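Local atomic coordinates of aspartate aminotransferase (Plasmodium falciparum, PDB entry 3K7Y), a protein that probably catalyses the pyridoxal-phosphate-dependent transfer of an amino group from L-aspartate to 2-oxoglutarate, giving oxaloacetate and L-glutamate, and works as a homodimer. Residues K64-L69 / T293-C298; T128-I133 / N185-N190; I149-Y154 / D162-D167. All coordinates share one frame; numbering follows the deposited sequence.

In the fold
Interactions 2 and 3 are neighbours in the large mixed sheet region, their centres about 12 Å apart. N129 of interaction 2 pairs through its backbone with I149 and F152 of interaction 3, so the loop after strand 124-128 is bonded directly to strand 145-153. Interaction 2 is the most buried, made of prolines, a cysteine sulfur and a cofactor-binding tyrosine and asparagine, with no hydrogen bond across it. Interaction 3 is partly buried near the sheet's edge and combines an edge-to-face aromatic pair with a less certain backbone-to-carboxylate bond. Interaction 1 is remote, its centre about 34 Å from that of interaction 2; it lies at the dimer interface and depends on an arginine reaching a backbone carbonyl.

Interaction 1 (K64-L69 / T293-C298); sequences KEKPYL and TNRILC. With PLP (pyridoxal-5'-phosphate), chain B.
The guanidinium of R295 takes hold of the backbone carbonyl of E65 with both terminal nitrogens. NH1 and NH2 each lie 2.8 Å from E65 O, and the oxygen sits at the end of the guanidinium, only 7° out of its plane. Because one acceptor is shared, both bonds are bent, the N-H...O angles being about 141° at NH1 and 142° at NH2. The arginine gets there by running extended from CG to NE, out from helix 291-302 to the loop. P67 crosses it at about a right angle, its CD 3.8 Å from R295 NH2. Further along, CD1 of L69 rests on the amide of N294, 3.8 Å from ND2, while that nitrogen is hydrogen-bonded to T74 and Q102. This loop carries Y68 into the active site of the second subunit, the cross-dimer exchange known from aspartate aminotransferases: its OH is 3.0 Å from O2P of the pyridoxal phosphate in that subunit and is hydrogen-bonded to K249 there. Beside it, K66 makes a salt bridge to D56 of the second subunit. The R295 side chain also packs against V59 of helix 50-62 and Y63.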
loop_
_atom_site.group_PDB
_atom_site.type_symbol
_atom_site.label_atom_id
_atom_site.label_comp_id
_atom_site.label_asym_id
_atom_site.label_seq_id
_atom_site.Cartn_x
_atom_site.Cartn_y
_atom_site.Cartn_z
ATOM N N LYS A 64 13.735 -15.889 6.855
ATOM C CA LYS A 64 14.936 -15.064 6.806
ATOM C C LYS A 64 15.030 -14.234 5.521
ATOM O O LYS A 64 15.515 -13.100 5.527
ATOM C CB LYS A 64 16.207 -15.905 7.050
ATOM C CG LYS A 64 16.296 -17.249 6.290
ATOM C CD LYS A 64 15.717 -18.442 7.096
ATOM C CE LYS A 64 15.235 -19.574 6.168
ATOM N NZ LYS A 64 14.154 -19.137 5.195
ATOM N N GLU A 65 14.553 -14.803 4.422
ATOM C CA GLU A 65 14.450 -14.092 3.148
ATOM C C GLU A 65 13.192 -13.223 3.079
ATOM O O GLU A 65 12.175 -13.551 3.693
ATOM C CB GLU A 65 14.377 -15.103 2.026
ATOM C CG GLU A 65 15.701 -15.578 1.518
ATOM C CD GLU A 65 15.544 -16.388 0.240
ATOM O OE1 GLU A 65 14.422 -16.418 -0.330
ATOM O OE2 GLU A 65 16.547 -16.999 -0.198
ATOM N N LYS A 66 13.252 -12.130 2.316
ATOM C CA LYS A 66 12.080 -11.261 2.107
ATOM C C LYS A 66 11.790 -10.959 0.626
ATOM O O LYS A 66 12.121 -9.888 0.141
ATOM C CB LYS A 66 12.229 -9.968 2.903
ATOM C CG LYS A 66 12.392 -10.191 4.390
ATOM C CD LYS A 66 12.654 -8.893 5.140
ATOM C CE LYS A 66 13.286 -9.166 6.505
ATOM N NZ LYS A 66 13.469 -7.930 7.324
ATOM N N PRO A 67 11.156 -11.908 -0.089
ATOM C CA PRO A 67 10.824 -11.766 -1.513
ATOM C C PRO A 67 9.581 -10.919 -1.841
ATOM O O PRO A 67 8.656 -10.811 -1.028
ATOM C CB PRO A 67 10.567 -13.211 -1.959
ATOM C CG PRO A 67 10.976 -14.066 -0.815
ATOM C CD PRO A 67 10.821 -13.254 0.395
ATOM N N TYR A 68 9.588 -10.328 -3.033
ATOM C CA TYR A 68 8.412 -9.745 -3.648
ATOM C C TYR A 68 7.307 -10.796 -3.765
ATOM O O TYR A 68 7.586 -11.934 -4.172
ATOM C CB TYR A 68 8.742 -9.322 -5.076
ATOM C CG TYR A 68 9.539 -8.070 -5.274
ATOM C CD1 TYR A 68 9.255 -6.914 -4.564
ATOM C CD2 TYR A 68 10.553 -8.021 -6.229
ATOM C CE1 TYR A 68 9.984 -5.742 -4.776
ATOM C CE2 TYR A 68 11.294 -6.852 -6.449
ATOM C CZ TYR A 68 10.994 -5.717 -5.719
ATOM O OH TYR A 68 11.687 -4.550 -5.917
ATOM N N LEU A 69 6.063 -10.411 -3.455
ATOM C CA LEU A 69 4.889 -11.288 -3.645
ATOM C C LEU A 69 4.257 -11.262 -5.060
ATOM O O LEU A 69 3.594 -10.296 -5.456
ATOM C CB LEU A 69 3.836 -11.015 -2.571
ATOM C CG LEU A 69 4.165 -11.531 -1.168
ATOM C CD1 LEU A 69 3.057 -11.188 -0.156
ATOM C CD2 LEU A 69 4.438 -13.035 -1.178
ATOM N N THR A 293 3.283 -8.727 6.786
ATOM C CA THR A 293 1.925 -8.807 7.283
ATOM C C THR A 293 1.247 -10.026 6.683
ATOM O O THR A 293 0.356 -10.594 7.280
ATOM C CB THR A 293 1.139 -7.469 7.147
ATOM O OG1 THR A 293 0.892 -7.175 5.774
ATOM C CG2 THR A 293 1.949 -6.315 7.731
ATOM N N ASN A 294 1.722 -10.474 5.530
ATOM C CA ASN A 294 1.242 -11.731 4.979
ATOM C C ASN A 294 1.612 -12.888 5.871
ATOM O O ASN A 294 0.757 -13.671 6.258
ATOM C CB ASN A 294 1.805 -11.977 3.586
ATOM C CG ASN A 294 1.387 -13.319 3.023
ATOM O OD1 ASN A 294 1.686 -14.367 3.599
ATOM N ND2 ASN A 294 0.694 -13.296 1.885
ATOM N N ARG A 295 2.900 -12.992 6.181
ATOM C CA ARG A 295 3.421 -14.019 7.092
ATOM C C ARG A 295 2.761 -14.017 8.490
ATOM O O ARG A 295 2.298 -15.063 8.941
ATOM C CB ARG A 295 4.948 -13.921 7.199
ATOM C CG ARG A 295 5.687 -14.249 5.890
ATOM C CD ARG A 295 7.168 -13.848 5.927
ATOM N NE ARG A 295 7.927 -14.503 4.860
ATOM C CZ ARG A 295 9.214 -14.282 4.589
ATOM N NH1 ARG A 295 9.917 -13.409 5.295
ATOM N NH2 ARG A 295 9.803 -14.942 3.598
ATOM N N ILE A 296 2.686 -12.866 9.167
ATOM C CA ILE A 296 2.020 -12.786 10.489
ATOM C C ILE A 296 0.655 -13.448 10.464
ATOM O O ILE A 296 0.297 -14.159 11.396
ATOM C CB ILE A 296 1.794 -11.328 10.975
ATOM C CG1 ILE A 296 3.048 -10.465 10.772
ATOM C CG2 ILE A 296 1.316 -11.292 12.438
ATOM C CD1 ILE A 296 4.318 -10.981 11.474
ATOM N N LEU A 297 -0.100 -13.207 9.394
ATOM C CA LEU A 297 -1.463 -13.708 9.266
ATOM C C LEU A 297 -1.552 -15.221 9.077
ATOM O O LEU A 297 -2.273 -15.907 9.804
ATOM C CB LEU A 297 -2.184 -12.986 8.136
ATOM C CG LEU A 297 -3.594 -12.601 8.577
ATOM C CD1 LEU A 297 -3.927 -11.186 8.122
ATOM C CD2 LEU A 297 -4.643 -13.633 8.149
ATOM N N CYS A 298 -0.825 -15.733 8.092
ATOM C CA CYS A 298 -0.722 -17.174 7.882
ATOM C C CYS A 298 -0.327 -17.939 9.149
ATOM O O CYS A 298 -0.965 -18.931 9.484
ATOM C CB CYS A 298 0.267 -17.468 6.766
ATOM S SG CYS A 298 -0.213 -16.703 5.253
HETATM N N1 PLP B . 12.388 2.972 -9.840
HETATM C C2 PLP B . 13.311 2.174 -10.468
HETATM C C2A PLP B . 14.227 2.800 -11.450
HETATM C C3 PLP B . 13.376 0.822 -10.169
HETATM O O3 PLP B . 14.311 0.027 -10.783
HETATM C C4 PLP B . 12.492 0.274 -9.239
HETATM C C4A PLP B . 12.699 -1.157 -8.847
HETATM O O4A PLP B . 13.397 -1.416 -7.857
HETATM C C5 PLP B . 11.546 1.084 -8.583
HETATM C C6 PLP B . 11.505 2.442 -8.908
HETATM C C5A PLP B . 10.521 0.582 -7.561
HETATM O O4P PLP B . 11.018 -0.208 -6.494
HETATM P P PLP B . 10.000 -0.930 -5.460
HETATM O O1P PLP B . 10.636 -1.116 -4.112
HETATM O O2P PLP B . 9.701 -2.320 -5.953
HETATM O O3P PLP B . 8.770 -0.059 -5.338
#

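Interaction 2 (T128-I133 / N185-N190); sequences TNPPYI and NPCSVN. With PLP (pyridoxal-5'-phosphate), chain C.
Y132 and N185 meet beside the pyridoxal phosphate, the ring covering one side of the cofactor and the amide reaching its hydroxyl. The cofactor's C2 stands 3.8 Å above the Y132 ring plane, displaced toward the rim, while N185 ND2 donates a 2.9 Å hydrogen bond to O3. With CG anti to the backbone N (chi1 -178°), the N185 side chain extends toward the cofactor, and its amide is turned 51° from the tyrosine ring. CD2 of Y132 lies 4.0 Å from N185 CG. The amide's other end is held by R380, which accounts for OD1 and fixes which way the group faces; ND2 also has a weak bond to Y216.

The closest apolar packing is farther along, where C187 SG lies against P130 CD, 3.5 Å away. F152 backs both of these residues. By contrast, the two proline rings are only loosely apposed, P130 CG standing 4.5 Å from P186 CG. P131, partly exposed, directs its CB away from the other segment and adds little beyond its backbone. P130 and P186 both follow cis peptide bonds, in the loops after neighbouring parallel strands 124-128 and 176-179. Such loops, delivering an aromatic ring over the pyridine and an asparagine to its O3, are characteristic of the cofactor site in aspartate aminotransferases and their close relatives.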
loop_
_atom_site.group_PDB
_atom_site.type_symbol
_atom_site.label_atom_id
_atom_site.label_comp_id
_atom_site.label_asym_id
_atom_site.label_seq_id
_atom_site.Cartn_x
_atom_site.Cartn_y
_atom_site.Cartn_z
ATOM N N THR A 128 -25.760 2.393 1.534
ATOM C CA THR A 128 -26.918 2.487 2.450
ATOM C C THR A 128 -26.795 3.743 3.304
ATOM O O THR A 128 -25.695 4.098 3.718
ATOM C CB THR A 128 -27.132 1.221 3.365
ATOM O OG1 THR A 128 -25.969 0.962 4.167
ATOM C CG2 THR A 128 -27.460 -0.015 2.548
ATOM N N ASN A 129 -27.904 4.422 3.563
ATOM C CA ASN A 129 -27.840 5.642 4.356
ATOM C C ASN A 129 -28.011 5.390 5.837
ATOM O O ASN A 129 -28.923 4.672 6.220
ATOM C CB ASN A 129 -28.859 6.670 3.890
ATOM C CG ASN A 129 -28.888 7.874 4.790
ATOM O OD1 ASN A 129 -29.466 7.821 5.874
ATOM N ND2 ASN A 129 -28.251 8.959 4.370
ATOM N N PRO A 130 -27.147 5.985 6.687
ATOM C CA PRO A 130 -26.002 6.807 6.348
ATOM C C PRO A 130 -24.800 5.880 6.125
ATOM O O PRO A 130 -24.801 4.736 6.609
ATOM C CB PRO A 130 -25.811 7.664 7.596
ATOM C CG PRO A 130 -26.236 6.774 8.718
ATOM C CD PRO A 130 -27.240 5.777 8.147
ATOM N N PRO A 131 -23.792 6.355 5.372
ATOM C CA PRO A 131 -22.720 5.478 4.890
ATOM C C PRO A 131 -21.428 5.678 5.645
ATOM O O PRO A 131 -21.202 6.757 6.174
ATOM C CB PRO A 131 -22.510 5.972 3.468
ATOM C CG PRO A 131 -23.006 7.452 3.490
ATOM C CD PRO A 131 -23.693 7.707 4.795
ATOM N N TYR A 132 -20.576 4.660 5.689
ATOM C CA TYR A 132 -19.230 4.853 6.192
ATOM C C TYR A 132 -18.613 6.013 5.403
ATOM O O TYR A 132 -18.518 5.936 4.176
ATOM C CB TYR A 132 -18.433 3.574 6.004
ATOM C CG TYR A 132 -16.970 3.718 6.318
ATOM C CD1 TYR A 132 -16.019 3.194 5.462
ATOM C CD2 TYR A 132 -16.534 4.392 7.454
ATOM C CE1 TYR A 132 -14.677 3.321 5.729
ATOM C CE2 TYR A 132 -15.195 4.532 7.727
ATOM C CZ TYR A 132 -14.276 3.993 6.861
ATOM O OH TYR A 132 -12.932 4.109 7.100
ATOM N N ILE A 133 -18.221 7.086 6.101
ATOM C CA ILE A 133 -17.683 8.305 5.460
ATOM C C ILE A 133 -16.725 8.057 4.326
ATOM O O ILE A 133 -16.984 8.524 3.219
ATOM C CB ILE A 133 -16.978 9.269 6.428
ATOM C CG1 ILE A 133 -16.588 8.532 7.728
ATOM C CG2 ILE A 133 -17.861 10.498 6.647
ATOM C CD1 ILE A 133 -15.576 9.254 8.648
ATOM N N ASN A 185 -20.889 0.748 10.602
ATOM C CA ASN A 185 -20.175 1.990 10.891
ATOM C C ASN A 185 -20.733 3.146 10.052
ATOM O O ASN A 185 -20.550 3.169 8.842
ATOM C CB ASN A 185 -18.683 1.798 10.614
ATOM C CG ASN A 185 -17.860 3.032 10.928
ATOM O OD1 ASN A 185 -18.378 4.146 11.008
ATOM N ND2 ASN A 185 -16.563 2.837 11.104
ATOM N N PRO A 186 -21.393 4.131 10.698
ATOM C CA PRO A 186 -21.567 4.370 12.145
ATOM C C PRO A 186 -22.743 3.722 12.907
ATOM O O PRO A 186 -22.624 3.548 14.120
ATOM C CB PRO A 186 -21.711 5.887 12.221
ATOM C CG PRO A 186 -22.376 6.241 10.944
ATOM C CD PRO A 186 -21.880 5.272 9.898
ATOM N N CYS A 187 -23.854 3.390 12.241
ATOM C CA CYS A 187 -25.093 2.903 12.933
ATOM C C CYS A 187 -24.943 1.891 14.068
ATOM O O CYS A 187 -25.646 1.983 15.054
ATOM C CB CYS A 187 -26.100 2.350 11.934
ATOM S SG CYS A 187 -26.530 3.592 10.749
ATOM N N SER A 188 -24.052 0.920 13.913
ATOM C CA SER A 188 -23.839 -0.103 14.925
ATOM C C SER A 188 -25.057 -1.013 15.039
ATOM O O SER A 188 -25.330 -1.557 16.099
ATOM C CB SER A 188 -23.538 0.536 16.285
ATOM O OG SER A 188 -22.720 1.679 16.141
ATOM N N VAL A 189 -25.774 -1.178 13.936
ATOM C CA VAL A 189 -26.998 -1.971 13.887
ATOM C C VAL A 189 -26.802 -3.063 12.834
ATOM O O VAL A 189 -26.555 -2.741 11.680
ATOM C CB VAL A 189 -28.211 -1.060 13.477
ATOM C CG1 VAL A 189 -29.474 -1.854 13.353
ATOM C CG2 VAL A 189 -28.428 0.072 14.471
ATOM N N ASN A 190 -26.884 -4.337 13.223
ATOM C CA ASN A 190 -26.751 -5.456 12.252
ATOM C C ASN A 190 -28.093 -5.989 11.725
ATOM O O ASN A 190 -29.117 -5.866 12.398
ATOM C CB ASN A 190 -25.834 -6.606 12.749
ATOM C CG ASN A 190 -25.629 -6.623 14.274
ATOM O OD1 ASN A 190 -25.667 -5.586 14.936
ATOM N ND2 ASN A 190 -25.385 -7.810 14.825
HETATM N N1 PLP C . -14.834 -0.446 6.236
HETATM C C2 PLP C . -15.369 -0.048 7.434
HETATM C C2A PLP C . -16.841 -0.101 7.598
HETATM C C3 PLP C . -14.537 0.377 8.458
HETATM O O3 PLP C . -15.070 0.757 9.664
HETATM C C4 PLP C . -13.156 0.412 8.260
HETATM C C4A PLP C . -12.295 0.740 9.442
HETATM O O4A PLP C . -11.849 -0.183 10.138
HETATM C C5 PLP C . -12.595 -0.001 7.036
HETATM C C6 PLP C . -13.461 -0.421 6.024
HETATM C C5A PLP C . -11.099 0.014 6.711
HETATM O O4P PLP C . -10.234 -0.602 7.649
HETATM P P PLP C . -8.625 -0.490 7.486
HETATM O O1P PLP C . -7.933 -1.676 8.095
HETATM O O2P PLP C . -8.133 0.701 8.264
HETATM O O3P PLP C . -8.315 -0.412 6.008
#

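Interaction 3 (I149-Y154 / D162-D167); sequences INFFDY and DLFLND
F151 and F164 both hold CG anti to their backbone nitrogens (chi1 -166° and 165°), and with these torsions the two side chains, from strand 145-153 and helix 161-170, lie side by side, pointing the same way. They form a T-shaped pair: the edge of F151 faces the flat of F164, with centroids 5.1 Å apart and planes at 81°. CD1 of F151 makes the approach, off-centre over the face of F164. Y184 adds a further ring against F151.

The strand is interrupted around N150 and F151, and helix residues L163, F164 and D167 meet N150. The CB atoms of N150 and L163 touch at 3.8 Å. The N150 amide N appears to donate to D167 OD1, a tentative bond because the position of that oxygen is doubtful. Strand 145-153 turns back through the short strand 158-159 into helix 161-170, which packs against it near the sheet's edge. The reliable chemistry here is mostly apolar: besides the ring pair, I149 CG2 comes in plane at the rim of F164, 3.8 Å from its CD1, and the one polar addition is a weak CA-H...O contact, F164 CA lying 3.5 Å from N150 O.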
loop_
_atom_site.group_PDB
_atom_site.type_symbol
_atom_site.label_atom_id
_atom_site.label_comp_id
_atom_site.label_asym_id
_atom_site.label_seq_id
_atom_site.Cartn_x
_atom_site.Cartn_y
_atom_site.Cartn_z
ATOM N N ILE A 149 -29.429 4.482 -0.535
ATOM C CA ILE A 149 -30.587 3.647 -0.196
ATOM C C ILE A 149 -31.009 3.912 1.262
ATOM O O ILE A 149 -30.141 4.004 2.145
ATOM C CB ILE A 149 -30.245 2.138 -0.351
ATOM C CG1 ILE A 149 -30.135 1.757 -1.823
ATOM C CG2 ILE A 149 -31.289 1.238 0.295
ATOM C CD1 ILE A 149 -29.763 0.284 -2.031
ATOM N N ASN A 150 -32.326 4.030 1.502
ATOM C CA ASN A 150 -32.900 4.125 2.855
ATOM C C ASN A 150 -32.365 3.017 3.718
ATOM O O ASN A 150 -32.205 1.899 3.251
ATOM C CB ASN A 150 -34.410 3.917 2.832
ATOM C CG ASN A 150 -35.156 5.055 2.203
ATOM O OD1 ASN A 150 -35.284 6.129 2.795
ATOM N ND2 ASN A 150 -35.702 4.821 1.012
ATOM N N PHE A 151 -32.130 3.292 4.990
ATOM C CA PHE A 151 -31.659 2.232 5.859
ATOM C C PHE A 151 -32.014 2.452 7.316
ATOM O O PHE A 151 -33.053 2.004 7.787
ATOM C CB PHE A 151 -30.153 2.047 5.690
ATOM C CG PHE A 151 -29.635 0.782 6.278
ATOM C CD1 PHE A 151 -29.882 -0.429 5.655
ATOM C CD2 PHE A 151 -28.884 0.797 7.444
ATOM C CE1 PHE A 151 -29.401 -1.613 6.182
ATOM C CE2 PHE A 151 -28.403 -0.381 7.994
ATOM C CZ PHE A 151 -28.666 -1.596 7.366
ATOM N N PHE A 152 -31.129 3.133 8.022
ATOM C CA PHE A 152 -31.283 3.383 9.430
ATOM C C PHE A 152 -32.481 4.294 9.644
ATOM O O PHE A 152 -32.663 5.256 8.892
ATOM C CB PHE A 152 -30.006 4.045 9.906
ATOM C CG PHE A 152 -29.993 4.359 11.340
ATOM C CD1 PHE A 152 -29.768 3.374 12.267
ATOM C CD2 PHE A 152 -30.170 5.650 11.767
ATOM C CE1 PHE A 152 -29.744 3.662 13.614
ATOM C CE2 PHE A 152 -30.146 5.950 13.106
ATOM C CZ PHE A 152 -29.933 4.947 14.035
ATOM N N ASP A 153 -33.317 3.972 10.636
ATOM C CA ASP A 153 -34.476 4.817 10.953
ATOM C C ASP A 153 -34.116 5.757 12.079
ATOM O O ASP A 153 -33.770 5.328 13.179
ATOM C CB ASP A 153 -35.733 4.018 11.303
ATOM C CG ASP A 153 -36.946 4.918 11.503
ATOM O OD1 ASP A 153 -37.018 5.607 12.546
ATOM O OD2 ASP A 153 -37.813 4.954 10.602
ATOM N N TYR A 154 -34.198 7.045 11.789
ATOM C CA TYR A 154 -33.572 8.027 12.651
ATOM C C TYR A 154 -34.375 8.278 13.903
ATOM O O TYR A 154 -33.807 8.649 14.930
ATOM C CB TYR A 154 -33.263 9.316 11.884
ATOM C CG TYR A 154 -31.848 9.353 11.317
ATOM C CD1 TYR A 154 -30.814 9.958 12.024
ATOM C CD2 TYR A 154 -31.538 8.767 10.093
ATOM C CE1 TYR A 154 -29.520 9.993 11.526
ATOM C CE2 TYR A 154 -30.230 8.798 9.581
ATOM C CZ TYR A 154 -29.230 9.415 10.309
ATOM O OH TYR A 154 -27.936 9.464 9.832
ATOM N N ASP A 162 -38.533 -1.889 5.978
ATOM C CA ASP A 162 -39.623 -1.734 5.018
ATOM C C ASP A 162 -39.144 -0.908 3.846
ATOM O O ASP A 162 -39.278 -1.326 2.695
ATOM C CB ASP A 162 -40.835 -1.054 5.669
ATOM C CG ASP A 162 -41.329 -1.789 6.923
ATOM O OD1 ASP A 162 -40.496 -2.220 7.762
ATOM O OD2 ASP A 162 -42.566 -1.923 7.082
ATOM N N LEU A 163 -38.582 0.263 4.159
ATOM C CA LEU A 163 -38.036 1.183 3.159
ATOM C C LEU A 163 -36.691 0.716 2.585
ATOM O O LEU A 163 -36.360 1.032 1.446
ATOM C CB LEU A 163 -37.901 2.592 3.744
ATOM C CG LEU A 163 -39.181 3.349 4.093
ATOM C CD1 LEU A 163 -38.865 4.496 5.023
ATOM C CD2 LEU A 163 -39.885 3.864 2.849
ATOM N N PHE A 164 -35.915 -0.023 3.367
ATOM C CA PHE A 164 -34.663 -0.574 2.866
ATOM C C PHE A 164 -34.877 -1.552 1.682
ATOM O O PHE A 164 -34.207 -1.438 0.645
ATOM C CB PHE A 164 -33.864 -1.207 4.022
ATOM C CG PHE A 164 -32.734 -2.118 3.583
ATOM C CD1 PHE A 164 -31.826 -1.725 2.602
ATOM C CD2 PHE A 164 -32.564 -3.361 4.179
ATOM C CE1 PHE A 164 -30.776 -2.576 2.199
ATOM C CE2 PHE A 164 -31.518 -4.215 3.788
ATOM C CZ PHE A 164 -30.626 -3.824 2.796
ATOM N N LEU A 165 -35.811 -2.492 1.836
ATOM C CA LEU A 165 -36.117 -3.464 0.778
ATOM C C LEU A 165 -36.902 -2.864 -0.374
ATOM O O LEU A 165 -36.828 -3.357 -1.496
ATOM C CB LEU A 165 -36.868 -4.667 1.326
ATOM C CG LEU A 165 -36.184 -5.464 2.425
ATOM C CD1 LEU A 165 -37.201 -6.367 3.077
ATOM C CD2 LEU A 165 -35.057 -6.271 1.883
ATOM N N ASN A 166 -37.662 -1.813 -0.087
ATOM C CA ASN A 166 -38.312 -1.020 -1.119
ATOM C C ASN A 166 -37.357 -0.518 -2.189
ATOM O O ASN A 166 -37.547 -0.799 -3.376
ATOM C CB ASN A 166 -38.990 0.181 -0.496
ATOM C CG ASN A 166 -40.453 0.051 -0.501
ATOM O OD1 ASN A 166 -40.989 -1.065 -0.508
ATOM N ND2 ASN A 166 -41.140 1.189 -0.507
ATOM N N ASP A 167 -36.349 0.242 -1.753
ATOM C CA ASP A 167 -35.340 0.800 -2.632
ATOM C C ASP A 167 -34.591 -0.336 -3.277
ATOM O O ASP A 167 -34.364 -0.336 -4.484
ATOM C CB ASP A 167 -34.364 1.672 -1.848
ATOM C CG ASP A 167 -35.039 2.844 -1.164
ATOM O OD1 ASP A 167 -34.405 3.400 -0.238
ATOM O OD2 ASP A 167 -36.182 3.213 -1.545
#